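Local coordinates for uncharacterized ACR, COG1565 superfamily (Burkholderia thailandensis, PDB 4F3N), which is of unknown function but has a methyltransferase fold and may be an S-adenosylmethionine-dependent protein-arginine methyltransferase, at residues Ala56-Leu61 with Phe329-Leu334. Numbering follows the deposited sequence.
Sequences AQSEAL and FVYPGL
Ser58 and Pro332 make the one hydrogen bond between helical residues 56-61 and loop residues 329-334: Ser58 OG donates to Pro332 O at 2.7 Å. The C=O...OG angle is 129° and the donor is tilted 24° from the carbonyl plane. The hydroxyl projects from the helix flank to the loop because chi1 of -176° sets OG opposite the backbone N of Ser58. Ser58 CA adds a CH...O contact to the same carbonyl oxygen at 3.3 Å, so two groups of one residue converge on it.

That carbonyl belongs to the central peptide of a type II beta turn, Tyr331 to Leu334, closed by Leu334 N bonding to Tyr331 O at 2.9 Å. Gly333 occupies its third position with a positive phi, as a type II turn expects, and the turn lies between strands 324-325 and 336-342. The contact thus joins helix 52-71, the first helix of the model, to a loop within the methyltransferase family region, away from the S-adenosylhomocysteine-binding residues Thr113 and Asn214.

Van der Waals contacts border the bond. Leu61 CD2 lies 3.5 Å from Gly333 N and makes an apolar contact with Pro332 CB at 3.9 Å, while helix 78-87 touches Pro332 through Tyr81 and Val85. Leu334 splits its methyls: CD1 meets Ser58 CB at 3.9 Å, and CD2 makes a methyl-to-oxygen contact with Gln57 OE1 at the end of an extended side chain.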
# COMPACT_ATOMS: atom_id res chain seq x y z
N ALA A 56 -22.57 16.05 6.02
CA ALA A 56 -23.62 15.68 5.08
C ALA A 56 -23.14 14.59 4.13
O ALA A 56 -23.90 13.64 3.80
CB ALA A 56 -24.05 16.91 4.26
N GLN A 57 -21.92 14.73 3.66
CA GLN A 57 -21.31 13.72 2.81
C GLN A 57 -21.19 12.35 3.50
O GLN A 57 -21.58 11.30 2.96
CB GLN A 57 -19.90 14.16 2.39
CG GLN A 57 -19.10 13.05 1.72
CD GLN A 57 -17.69 13.44 1.38
OE1 GLN A 57 -16.71 12.99 2.04
NE2 GLN A 57 -17.54 14.21 0.32
N SER A 58 -20.64 12.37 4.71
CA SER A 58 -20.49 11.14 5.49
C SER A 58 -21.85 10.51 5.78
O SER A 58 -22.02 9.30 5.69
CB SER A 58 -19.74 11.42 6.80
OG SER A 58 -19.49 10.25 7.53
N GLU A 59 -22.83 11.33 6.15
CA GLU A 59 -24.18 10.80 6.40
C GLU A 59 -24.82 10.15 5.17
O GLU A 59 -25.47 9.10 5.29
CB GLU A 59 -25.07 11.88 7.04
CG GLU A 59 -24.57 12.24 8.42
CD GLU A 59 -25.28 13.45 9.03
OE1 GLU A 59 -25.68 14.37 8.29
OE2 GLU A 59 -25.41 13.49 10.28
N ALA A 60 -24.61 10.74 3.97
CA ALA A 60 -25.17 10.19 2.74
C ALA A 60 -24.50 8.84 2.47
O ALA A 60 -25.17 7.84 2.12
CB ALA A 60 -24.99 11.15 1.56
N LEU A 61 -23.18 8.82 2.64
CA LEU A 61 -22.43 7.59 2.39
C LEU A 61 -22.91 6.52 3.34
O LEU A 61 -23.18 5.40 2.91
CB LEU A 61 -20.93 7.80 2.53
CG LEU A 61 -20.07 6.55 2.42
CD1 LEU A 61 -20.21 5.93 1.04
CD2 LEU A 61 -18.63 7.01 2.73
N PHE A 329 -16.14 2.39 11.78
CA PHE A 329 -17.49 2.90 11.63
C PHE A 329 -17.56 4.39 12.00
O PHE A 329 -18.58 5.03 11.82
CB PHE A 329 -18.43 2.07 12.52
CG PHE A 329 -18.40 0.60 12.19
CD1 PHE A 329 -18.44 0.18 10.86
CD2 PHE A 329 -18.29 -0.32 13.18
CE1 PHE A 329 -18.39 -1.17 10.53
CE2 PHE A 329 -18.26 -1.67 12.88
CZ PHE A 329 -18.29 -2.08 11.56
N VAL A 330 -16.44 4.95 12.45
CA VAL A 330 -16.34 6.43 12.63
C VAL A 330 -16.40 7.16 11.27
O VAL A 330 -15.67 6.83 10.33
CB VAL A 330 -15.06 6.80 13.41
CG1 VAL A 330 -14.76 8.31 13.32
CG2 VAL A 330 -15.15 6.32 14.86
N TYR A 331 -17.28 8.15 11.19
CA TYR A 331 -17.45 9.04 10.04
C TYR A 331 -17.04 8.42 8.70
O TYR A 331 -16.00 8.77 8.14
CB TYR A 331 -16.72 10.37 10.29
CG TYR A 331 -17.31 11.15 11.43
CD1 TYR A 331 -18.64 11.57 11.38
CD2 TYR A 331 -16.58 11.42 12.57
CE1 TYR A 331 -19.22 12.24 12.45
CE2 TYR A 331 -17.14 12.10 13.64
CZ TYR A 331 -18.46 12.48 13.57
OH TYR A 331 -19.02 13.19 14.63
N PRO A 332 -17.85 7.47 8.20
CA PRO A 332 -17.59 6.90 6.88
C PRO A 332 -17.29 7.97 5.82
O PRO A 332 -18.02 8.95 5.68
CB PRO A 332 -18.90 6.17 6.54
CG PRO A 332 -19.44 5.77 7.85
CD PRO A 332 -19.08 6.92 8.80
N GLY A 333 -16.21 7.77 5.09
CA GLY A 333 -15.82 8.71 4.04
C GLY A 333 -14.85 9.77 4.51
O GLY A 333 -14.27 10.49 3.67
N LEU A 334 -14.70 9.96 5.83
CA LEU A 334 -13.85 11.03 6.37
C LEU A 334 -12.60 10.52 7.08
O LEU A 334 -11.81 11.31 7.61
CB LEU A 334 -14.64 11.93 7.32
CG LEU A 334 -15.93 12.52 6.78
CD1 LEU A 334 -16.58 13.42 7.84
CD2 LEU A 334 -15.70 13.29 5.48